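Local structure of N-alpha-acetyltransferase 35, NatC auxiliary subunit (Saccharomyces cerevisiae, 6YGA) at residues W103-P111 / E175-G183; S150-F161 / L224-E234. The protein serves as the auxiliary subunit of the NatC N-terminal acetyltransferase, the complex that acetylates the N-terminal methionine of L-A virus Gag protein. All coordinates share one frame; numbering follows the deposited sequence.

How the contacts relate
Following the chain from the N terminus, residues 103-111 come first, at the end of helix 85-104; residues 150-161 follow in helix 142-167, then the loop 175-183, and last 224-234 at the end of helix 215-231. Contact 1 closes a loop of 63 intervening residues and contact 2 one of 62; because their segments alternate, the two closures cross. Contact 1 ties the exit of helix 85-104 to the loop before helix 193-209, whereas contact 2 packs two helices side by side. Their centres are about 17 Å apart, and they meet at Thr159, whose O lies 3.3 Å from Phe179 CE1 and whose methyl group packs on Trp103.

Contact 1 of 2, residues W103-P111 / E175-G183; sequences WLNDYQTLP and EDLNFNNMG
Trp103 points the N-H of its indole at the backbone of Asn178: NE1 gives a nearly straight hydrogen bond of 2.7 Å to Asn178 O, lying in both the ring plane and the carbonyl plane. The indole gets there because Trp103 holds CG trans to its own nitrogen (chi1 171°). Methyl groups from its own segment sandwich the ring, Leu104 CD2 over one face and Leu110 CD1 over the other. Leu177 CD1 wedges beside it, 3.5 Å from Leu104 CD2. Further along, Leu110 turns its other methyl, CD2, onto the face of Phe179, 4.1 Å from the ring centroid and only 9° off the normal, a CH-pi contact; Phe179 CD1 sits at the edge of the indole, near its plane, beside Trp103 CZ2.

The Asn178 amide provides the second polar grip. Its OD1 accepts from Leu110 N at 2.9 Å and, in an Asx turn, from Asn180 N at 3.3 Å; the two donors approach from opposite faces of the amide plane, which should restrain its rotation. Pro111 CD lies 3.3 Å from Asn180 O. At the other end the Tyr107 ring presents its edge to Asp176 O, and two waters bridge the backbones, one between Trp103 O and Asn178 N, the other between Leu104 O and Asp176 O.

Tyr107 also makes an edge-to-face contact with Phe142 of the N-alpha-acetyltransferase 30 chain, so the contact borders the catalytic subunit. Within its own chain, the loop 175-183 runs beside the end of helix 85-104, with Leu177 and Phe179 set against helix 142-167 and Leu177 also touching helix 337-347.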
loop_
_atom_site.group_PDB
_atom_site.type_symbol
_atom_site.label_atom_id
_atom_site.label_comp_id
_atom_site.label_asym_id
_atom_site.label_seq_id
_atom_site.Cartn_x
_atom_site.Cartn_y
_atom_site.Cartn_z
ATOM N N TRP B 103 -3.370 -11.283 -11.550
ATOM C CA TRP B 103 -3.936 -11.203 -10.208
ATOM C C TRP B 103 -2.869 -10.853 -9.174
ATOM O O TRP B 103 -3.038 -9.914 -8.388
ATOM C CB TRP B 103 -4.617 -12.532 -9.871
ATOM C CG TRP B 103 -5.057 -12.692 -8.451
ATOM C CD1 TRP B 103 -5.546 -11.724 -7.626
ATOM C CD2 TRP B 103 -5.048 -13.905 -7.688
ATOM N NE1 TRP B 103 -5.842 -12.257 -6.393
ATOM C CE2 TRP B 103 -5.545 -13.594 -6.407
ATOM C CE3 TRP B 103 -4.668 -15.222 -7.963
ATOM C CZ2 TRP B 103 -5.672 -14.550 -5.404
ATOM C CZ3 TRP B 103 -4.795 -16.170 -6.968
ATOM C CH2 TRP B 103 -5.292 -15.830 -5.703
ATOM N N LEU B 104 -1.756 -11.589 -9.169
ATOM C CA LEU B 104 -0.743 -11.458 -8.127
ATOM C C LEU B 104 0.335 -10.433 -8.469
ATOM O O LEU B 104 0.710 -9.622 -7.616
ATOM C CB LEU B 104 -0.099 -12.822 -7.859
ATOM C CG LEU B 104 -1.073 -13.961 -7.552
ATOM C CD1 LEU B 104 -0.352 -15.300 -7.486
ATOM C CD2 LEU B 104 -1.811 -13.689 -6.255
ATOM N N ASN B 105 0.854 -10.465 -9.699
ATOM C CA ASN B 105 1.920 -9.543 -10.082
ATOM C C ASN B 105 1.387 -8.139 -10.349
ATOM O O ASN B 105 2.002 -7.152 -9.930
ATOM C CB ASN B 105 2.658 -10.066 -11.317
ATOM C CG ASN B 105 3.425 -11.347 -11.046
ATOM O OD1 ASN B 105 2.836 -12.380 -10.728
ATOM N ND2 ASN B 105 4.744 -11.290 -11.188
ATOM N N ASP B 106 0.255 -8.025 -11.042
ATOM C CA ASP B 106 -0.276 -6.733 -11.453
ATOM C C ASP B 106 -1.410 -6.241 -10.558
ATOM O O ASP B 106 -2.036 -5.224 -10.876
ATOM C CB ASP B 106 -0.740 -6.796 -12.909
ATOM C CG ASP B 106 0.377 -7.186 -13.865
ATOM O OD1 ASP B 106 1.562 -7.034 -13.495
ATOM O OD2 ASP B 106 0.069 -7.636 -14.989
ATOM N N TYR B 107 -1.694 -6.943 -9.458
ATOM C CA TYR B 107 -2.628 -6.475 -8.428
ATOM C C TYR B 107 -4.053 -6.325 -8.964
ATOM O O TYR B 107 -4.788 -5.416 -8.570
ATOM C CB TYR B 107 -2.154 -5.156 -7.809
ATOM C CG TYR B 107 -0.725 -5.160 -7.316
ATOM C CD1 TYR B 107 -0.414 -5.605 -6.039
ATOM C CD2 TYR B 107 0.311 -4.697 -8.119
ATOM C CE1 TYR B 107 0.891 -5.605 -5.578
ATOM C CE2 TYR B 107 1.620 -4.693 -7.669
ATOM C CZ TYR B 107 1.904 -5.147 -6.398
ATOM O OH TYR B 107 3.204 -5.146 -5.944
ATOM N N GLN B 108 -4.457 -7.216 -9.864
ATOM C CA GLN B 108 -5.829 -7.180 -10.344
ATOM C C GLN B 108 -6.725 -8.009 -9.431
ATOM O O GLN B 108 -6.260 -8.854 -8.664
ATOM C CB GLN B 108 -5.928 -7.681 -11.786
ATOM C CG GLN B 108 -5.216 -6.791 -12.787
ATOM C CD GLN B 108 -5.506 -5.317 -12.570
ATOM O OE1 GLN B 108 -6.631 -4.854 -12.768
ATOM N NE2 GLN B 108 -4.487 -4.570 -12.159
ATOM N N THR B 109 -8.027 -7.749 -9.521
ATOM C CA THR B 109 -8.982 -8.411 -8.648
ATOM C C THR B 109 -9.145 -9.876 -9.028
ATOM O O THR B 109 -9.002 -10.266 -10.191
ATOM C CB THR B 109 -10.342 -7.716 -8.703
ATOM O OG1 THR B 109 -10.792 -7.651 -10.062
ATOM C CG2 THR B 109 -10.252 -6.311 -8.135
ATOM N N LEU B 110 -9.444 -10.690 -8.020
ATOM C CA LEU B 110 -9.708 -12.103 -8.262
ATOM C C LEU B 110 -10.937 -12.343 -9.134
ATOM O O LEU B 110 -10.877 -13.240 -9.994
ATOM C CB LEU B 110 -9.821 -12.831 -6.915
ATOM C CG LEU B 110 -9.942 -14.354 -6.914
ATOM C CD1 LEU B 110 -8.761 -14.996 -7.624
ATOM C CD2 LEU B 110 -10.053 -14.870 -5.488
ATOM N N PRO B 111 -12.055 -11.616 -8.988
ATOM C CA PRO B 111 -13.186 -11.863 -9.899
ATOM C C PRO B 111 -12.871 -11.617 -11.367
ATOM O O PRO B 111 -13.504 -12.238 -12.230
ATOM C CB PRO B 111 -14.264 -10.898 -9.386
ATOM C CG PRO B 111 -13.942 -10.702 -7.960
ATOM C CD PRO B 111 -12.443 -10.702 -7.895
ATOM N N GLU B 175 -4.919 -4.380 -1.058
ATOM C CA GLU B 175 -3.903 -3.367 -1.309
ATOM C C GLU B 175 -2.691 -4.065 -1.905
ATOM O O GLU B 175 -2.274 -3.762 -3.028
ATOM C CB GLU B 175 -3.544 -2.615 -0.021
ATOM C CG GLU B 175 -2.450 -1.562 -0.181
ATOM C CD GLU B 175 -2.048 -0.917 1.139
ATOM O OE1 GLU B 175 -2.674 -1.231 2.173
ATOM O OE2 GLU B 175 -1.105 -0.098 1.142
ATOM N N ASP B 176 -2.139 -5.022 -1.162
ATOM C CA ASP B 176 -1.073 -5.864 -1.685
ATOM C C ASP B 176 -1.619 -7.033 -2.487
ATOM O O ASP B 176 -0.947 -7.523 -3.402
ATOM C CB ASP B 176 -0.212 -6.382 -0.536
ATOM C CG ASP B 176 0.379 -5.265 0.285
ATOM O OD1 ASP B 176 1.022 -4.375 -0.310
ATOM O OD2 ASP B 176 0.182 -5.265 1.517
ATOM N N LEU B 177 -2.831 -7.483 -2.168
ATOM C CA LEU B 177 -3.394 -8.674 -2.785
ATOM C C LEU B 177 -4.902 -8.676 -2.587
ATOM O O LEU B 177 -5.383 -8.552 -1.456
ATOM C CB LEU B 177 -2.767 -9.934 -2.184
ATOM C CG LEU B 177 -3.194 -11.287 -2.746
ATOM C CD1 LEU B 177 -3.375 -11.218 -4.248
ATOM C CD2 LEU B 177 -2.142 -12.314 -2.386
ATOM N N ASN B 178 -5.637 -8.819 -3.688
ATOM C CA ASN B 178 -7.093 -8.864 -3.670
ATOM C C ASN B 178 -7.555 -10.311 -3.555
ATOM O O ASN B 178 -7.085 -11.182 -4.297
ATOM C CB ASN B 178 -7.666 -8.226 -4.937
ATOM C CG ASN B 178 -9.178 -8.373 -5.047
ATOM O OD1 ASN B 178 -9.682 -9.412 -5.475
ATOM N ND2 ASN B 178 -9.906 -7.323 -4.678
ATOM N N PHE B 179 -8.474 -10.564 -2.624
ATOM C CA PHE B 179 -9.068 -11.884 -2.474
ATOM C C PHE B 179 -10.579 -11.760 -2.264
ATOM O O PHE B 179 -11.132 -12.113 -1.227
ATOM C CB PHE B 179 -8.419 -12.663 -1.333
ATOM C CG PHE B 179 -8.507 -14.146 -1.507
ATOM C CD1 PHE B 179 -7.525 -14.831 -2.201
ATOM C CD2 PHE B 179 -9.586 -14.852 -1.005
ATOM C CE1 PHE B 179 -7.607 -16.200 -2.377
ATOM C CE2 PHE B 179 -9.675 -16.219 -1.176
ATOM C CZ PHE B 179 -8.685 -16.893 -1.865
ATOM N N ASN B 180 -11.263 -11.238 -3.276
ATOM C CA ASN B 180 -12.721 -11.282 -3.327
ATOM C C ASN B 180 -13.094 -12.545 -4.087
ATOM O O ASN B 180 -13.191 -12.547 -5.315
ATOM C CB ASN B 180 -13.285 -10.032 -3.993
ATOM C CG ASN B 180 -14.798 -10.069 -4.120
ATOM O OD1 ASN B 180 -15.473 -10.854 -3.451
ATOM N ND2 ASN B 180 -15.340 -9.209 -4.976
ATOM N N ASN B 181 -13.286 -13.641 -3.350
ATOM C CA ASN B 181 -13.658 -14.922 -3.938
ATOM C C ASN B 181 -15.168 -15.102 -4.069
ATOM O O ASN B 181 -15.622 -16.217 -4.343
ATOM C CB ASN B 181 -13.059 -16.077 -3.122
ATOM C CG ASN B 181 -13.612 -16.153 -1.712
ATOM O OD1 ASN B 181 -14.106 -15.164 -1.171
ATOM N ND2 ASN B 181 -13.520 -17.332 -1.103
HETATM N N MSE B 182 -15.946 -14.038 -3.877
HETATM C CA MSE B 182 -17.394 -14.050 -4.093
HETATM C C MSE B 182 -18.131 -15.145 -3.324
HETATM O O MSE B 182 -18.988 -15.833 -3.878
HETATM C CB MSE B 182 -17.691 -14.178 -5.586
HETATM C CG MSE B 182 -17.185 -12.997 -6.388
HETATM SE SE MSE B 182 -17.325 -13.258 -8.307
HETATM C CE MSE B 182 -18.620 -11.855 -8.692
ATOM N N GLY B 183 -17.790 -15.300 -2.048
ATOM C CA GLY B 183 -18.498 -16.227 -1.188
ATOM C C GLY B 183 -18.178 -17.690 -1.381
ATOM O O GLY B 183 -18.957 -18.543 -0.945
HETATM O O HOH W 1 -4.152 -8.674 -6.115
HETATM O O HOH W 2 -1.554 -8.798 -5.979
#

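Contact 2 of 2, residues S150-F161 / L224-E234; sequences SCILGVCYLTKF and LKIIICLVHLE
Phe161 carries Glu234 CB over one ring face, 3.8 Å from the centroid and displaced toward the rim, a CH-pi contact made by the aliphatic root of an acidic side chain. The Tyr157 ring has the Glu234 carboxyl carbon at its edge, while Val231 CG1 approaches obliquely, 3.6 Å from CD2. Tyr157 OH donates a 2.7 Å hydrogen bond to Glu234 OE1, which it meets from above the carboxylate plane; ring and carboxylate are turned 55° apart. The carboxylate reaches the phenol because Glu234 CG stands between the backbone N and carbonyl carbon (chi1 74°) and the chain extends from there.

Toward the N-terminal ends the packing is apolar. Ile227 sends CD1 to Cys151 CB, and Leu224 CD1 lies 3.4 Å from Cys151 SG. Gly154, having no side chain, lets Ile227 CG2 (3.7 Å from its CA) and Val231 CG2 lie against its backbone, as at a close helix-helix contact. Further along, Leu158 CD1 reaches Leu230 O.

The axes of 150-161 and 224-231 approach to 9.1 Å and cross at 25°, a buried parallel helix pair within the helical part of the chain, where helices 85-104, 193-209 and 245-260 surround it.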
loop_
_atom_site.group_PDB
_atom_site.type_symbol
_atom_site.label_atom_id
_atom_site.label_comp_id
_atom_site.label_asym_id
_atom_site.label_seq_id
_atom_site.Cartn_x
_atom_site.Cartn_y
_atom_site.Cartn_z
ATOM N N SER B 150 -7.410 -31.088 -14.758
ATOM C CA SER B 150 -6.272 -31.060 -13.845
ATOM C C SER B 150 -5.684 -29.658 -13.746
ATOM O O SER B 150 -5.269 -29.228 -12.663
ATOM C CB SER B 150 -5.210 -32.062 -14.297
ATOM O OG SER B 150 -4.676 -31.707 -15.560
ATOM N N CYS B 151 -5.636 -28.930 -14.866
ATOM C CA CYS B 151 -5.152 -27.551 -14.841
ATOM C C CYS B 151 -5.992 -26.696 -13.905
ATOM O O CYS B 151 -5.460 -26.004 -13.029
ATOM C CB CYS B 151 -5.168 -26.954 -16.248
ATOM S SG CYS B 151 -4.000 -27.668 -17.412
ATOM N N ILE B 152 -7.315 -26.728 -14.084
ATOM C CA ILE B 152 -8.205 -25.926 -13.251
ATOM C C ILE B 152 -8.046 -26.304 -11.787
ATOM O O ILE B 152 -8.053 -25.440 -10.901
ATOM C CB ILE B 152 -9.661 -26.093 -13.721
ATOM C CG1 ILE B 152 -9.790 -25.781 -15.216
ATOM C CG2 ILE B 152 -10.588 -25.217 -12.899
ATOM C CD1 ILE B 152 -9.446 -24.357 -15.590
ATOM N N LEU B 153 -7.890 -27.601 -11.508
ATOM C CA LEU B 153 -7.722 -28.044 -10.128
ATOM C C LEU B 153 -6.424 -27.516 -9.532
ATOM O O LEU B 153 -6.371 -27.179 -8.343
ATOM C CB LEU B 153 -7.765 -29.569 -10.063
ATOM C CG LEU B 153 -7.752 -30.182 -8.663
ATOM C CD1 LEU B 153 -8.948 -29.696 -7.859
ATOM C CD2 LEU B 153 -7.737 -31.701 -8.749
ATOM N N GLY B 154 -5.365 -27.439 -10.340
ATOM C CA GLY B 154 -4.104 -26.923 -9.833
ATOM C C GLY B 154 -4.185 -25.456 -9.462
ATOM O O GLY B 154 -3.717 -25.042 -8.397
ATOM N N VAL B 155 -4.788 -24.649 -10.337
ATOM C CA VAL B 155 -4.949 -23.227 -10.048
ATOM C C VAL B 155 -5.896 -23.024 -8.870
ATOM O O VAL B 155 -5.662 -22.162 -8.014
ATOM C CB VAL B 155 -5.424 -22.480 -11.307
ATOM C CG1 VAL B 155 -5.695 -21.018 -10.997
ATOM C CG2 VAL B 155 -4.387 -22.603 -12.413
ATOM N N CYS B 156 -6.971 -23.812 -8.796
ATOM C CA CYS B 156 -7.878 -23.699 -7.657
ATOM C C CYS B 156 -7.175 -24.083 -6.361
ATOM O O CYS B 156 -7.448 -23.503 -5.303
ATOM C CB CYS B 156 -9.122 -24.564 -7.868
ATOM S SG CYS B 156 -10.311 -23.918 -9.068
ATOM N N TYR B 157 -6.264 -25.058 -6.424
ATOM C CA TYR B 157 -5.457 -25.381 -5.252
ATOM C C TYR B 157 -4.542 -24.219 -4.888
ATOM O O TYR B 157 -4.281 -23.971 -3.705
ATOM C CB TYR B 157 -4.639 -26.651 -5.501
ATOM C CG TYR B 157 -3.953 -27.176 -4.259
ATOM C CD1 TYR B 157 -4.597 -28.071 -3.413
ATOM C CD2 TYR B 157 -2.666 -26.772 -3.927
ATOM C CE1 TYR B 157 -3.979 -28.550 -2.273
ATOM C CE2 TYR B 157 -2.039 -27.246 -2.789
ATOM C CZ TYR B 157 -2.701 -28.134 -1.968
ATOM O OH TYR B 157 -2.081 -28.606 -0.835
ATOM N N LEU B 158 -4.055 -23.488 -5.894
ATOM C CA LEU B 158 -3.184 -22.347 -5.633
ATOM C C LEU B 158 -3.926 -21.245 -4.888
ATOM O O LEU B 158 -3.447 -20.739 -3.866
ATOM C CB LEU B 158 -2.611 -21.812 -6.945
ATOM C CG LEU B 158 -1.751 -20.553 -6.835
ATOM C CD1 LEU B 158 -0.416 -20.862 -6.165
ATOM C CD2 LEU B 158 -1.543 -19.925 -8.203
ATOM N N THR B 159 -5.101 -20.853 -5.390
ATOM C CA THR B 159 -5.851 -19.774 -4.755
ATOM C C THR B 159 -6.240 -20.129 -3.327
ATOM O O THR B 159 -6.296 -19.247 -2.462
ATOM C CB THR B 159 -7.100 -19.438 -5.570
ATOM O OG1 THR B 159 -8.069 -20.480 -5.409
ATOM C CG2 THR B 159 -6.758 -19.300 -7.045
ATOM N N LYS B 160 -6.516 -21.407 -3.062
ATOM C CA LYS B 160 -6.781 -21.830 -1.691
ATOM C C LYS B 160 -5.558 -21.617 -0.809
ATOM O O LYS B 160 -5.683 -21.236 0.360
ATOM C CB LYS B 160 -7.213 -23.295 -1.668
ATOM C CG LYS B 160 -7.646 -23.791 -0.297
ATOM C CD LYS B 160 -7.862 -25.297 -0.291
ATOM C CE LYS B 160 -8.444 -25.772 1.033
ATOM N NZ LYS B 160 -8.609 -27.251 1.061
ATOM N N PHE B 161 -4.364 -21.858 -1.355
ATOM C CA PHE B 161 -3.142 -21.639 -0.589
ATOM C C PHE B 161 -2.906 -20.155 -0.349
ATOM O O PHE B 161 -2.447 -19.760 0.729
ATOM C CB PHE B 161 -1.951 -22.268 -1.311
ATOM C CG PHE B 161 -0.620 -21.890 -0.728
ATOM C CD1 PHE B 161 -0.293 -22.238 0.572
ATOM C CD2 PHE B 161 0.309 -21.194 -1.483
ATOM C CE1 PHE B 161 0.933 -21.890 1.110
ATOM C CE2 PHE B 161 1.534 -20.846 -0.953
ATOM C CZ PHE B 161 1.847 -21.193 0.344
ATOM N N LEU B 224 1.495 -27.435 -17.928
ATOM C CA LEU B 224 1.185 -28.424 -16.902
ATOM C C LEU B 224 2.279 -28.489 -15.841
ATOM O O LEU B 224 1.987 -28.562 -14.642
ATOM C CB LEU B 224 0.978 -29.795 -17.546
ATOM C CG LEU B 224 -0.183 -30.635 -17.015
ATOM C CD1 LEU B 224 -1.484 -29.907 -17.215
ATOM C CD2 LEU B 224 -0.240 -31.965 -17.721
ATOM N N LYS B 225 3.546 -28.460 -16.261
ATOM C CA LYS B 225 4.639 -28.524 -15.295
ATOM C C LYS B 225 4.729 -27.241 -14.478
ATOM O O LYS B 225 5.099 -27.277 -13.299
ATOM C CB LYS B 225 5.962 -28.797 -16.004
ATOM C CG LYS B 225 6.059 -30.151 -16.684
ATOM C CD LYS B 225 7.441 -30.349 -17.289
ATOM C CE LYS B 225 7.609 -31.751 -17.852
ATOM N NZ LYS B 225 8.974 -31.972 -18.411
ATOM N N ILE B 226 4.408 -26.099 -15.092
ATOM C CA ILE B 226 4.375 -24.836 -14.355
ATOM C C ILE B 226 3.343 -24.907 -13.237
ATOM O O ILE B 226 3.610 -24.518 -12.093
ATOM C CB ILE B 226 4.095 -23.659 -15.309
ATOM C CG1 ILE B 226 5.336 -23.313 -16.134
ATOM C CG2 ILE B 226 3.628 -22.433 -14.538
ATOM C CD1 ILE B 226 5.132 -22.136 -17.070
ATOM N N ILE B 227 2.152 -25.425 -13.549
ATOM C CA ILE B 227 1.100 -25.541 -12.544
ATOM C C ILE B 227 1.550 -26.440 -11.398
ATOM O O ILE B 227 1.284 -26.152 -10.225
ATOM C CB ILE B 227 -0.203 -26.043 -13.193
ATOM C CG1 ILE B 227 -0.693 -25.033 -14.237
ATOM C CG2 ILE B 227 -1.280 -26.280 -12.144
ATOM C CD1 ILE B 227 -1.995 -25.413 -14.910
ATOM N N ILE B 228 2.257 -27.529 -11.716
ATOM C CA ILE B 228 2.794 -28.409 -10.679
ATOM C C ILE B 228 3.731 -27.638 -9.755
ATOM O O ILE B 228 3.699 -27.806 -8.530
ATOM C CB ILE B 228 3.496 -29.622 -11.318
ATOM C CG1 ILE B 228 2.464 -30.554 -11.958
ATOM C CG2 ILE B 228 4.344 -30.363 -10.292
ATOM C CD1 ILE B 228 3.058 -31.792 -12.589
ATOM N N CYS B 229 4.572 -26.774 -10.326
ATOM C CA CYS B 229 5.489 -25.985 -9.510
ATOM C C CYS B 229 4.736 -25.017 -8.605
ATOM O O CYS B 229 5.123 -24.811 -7.449
ATOM C CB CYS B 229 6.468 -25.229 -10.404
ATOM S SG CYS B 229 7.549 -26.293 -11.387
ATOM N N LEU B 230 3.660 -24.408 -9.111
ATOM C CA LEU B 230 2.893 -23.475 -8.289
ATOM C C LEU B 230 2.207 -24.197 -7.136
ATOM O O LEU B 230 2.064 -23.638 -6.043
ATOM C CB LEU B 230 1.865 -22.731 -9.145
ATOM C CG LEU B 230 2.409 -21.833 -10.261
ATOM C CD1 LEU B 230 1.298 -21.409 -11.216
ATOM C CD2 LEU B 230 3.102 -20.617 -9.673
ATOM N N VAL B 231 1.769 -25.439 -7.367
ATOM C CA VAL B 231 1.160 -26.227 -6.301
ATOM C C VAL B 231 2.186 -26.566 -5.227
ATOM O O VAL B 231 1.842 -26.710 -4.047
ATOM C CB VAL B 231 0.511 -27.491 -6.897
ATOM C CG1 VAL B 231 -0.038 -28.383 -5.798
ATOM C CG2 VAL B 231 -0.589 -27.104 -7.872
ATOM N N HIS B 232 3.457 -26.669 -5.603
ATOM C CA HIS B 232 4.515 -27.004 -4.660
ATOM C C HIS B 232 4.977 -25.821 -3.822
ATOM O O HIS B 232 5.887 -25.989 -3.004
ATOM C CB HIS B 232 5.715 -27.587 -5.405
ATOM C CG HIS B 232 5.629 -29.065 -5.622
ATOM N ND1 HIS B 232 5.901 -29.978 -4.628
ATOM C CD2 HIS B 232 5.309 -29.787 -6.722
ATOM C CE1 HIS B 232 5.748 -31.202 -5.103
ATOM N NE2 HIS B 232 5.391 -31.114 -6.372
ATOM N N LEU B 233 4.390 -24.636 -4.001
ATOM C CA LEU B 233 4.858 -23.476 -3.249
ATOM C C LEU B 233 4.515 -23.587 -1.771
ATOM O O LEU B 233 5.171 -22.954 -0.937
ATOM C CB LEU B 233 4.276 -22.186 -3.826
ATOM C CG LEU B 233 4.923 -21.672 -5.115
ATOM C CD1 LEU B 233 4.210 -20.421 -5.615
ATOM C CD2 LEU B 233 6.400 -21.402 -4.891
ATOM N N GLU B 234 3.500 -24.379 -1.424
ATOM C CA GLU B 234 3.141 -24.530 -0.021
ATOM C C GLU B 234 4.175 -25.329 0.765
ATOM O O GLU B 234 4.122 -25.328 2.001
ATOM C CB GLU B 234 1.766 -25.188 0.105
ATOM C CG GLU B 234 1.754 -26.671 -0.193
ATOM C CD GLU B 234 0.453 -27.330 0.215
ATOM O OE1 GLU B 234 -0.573 -26.622 0.300
ATOM O OE2 GLU B 234 0.460 -28.556 0.461
#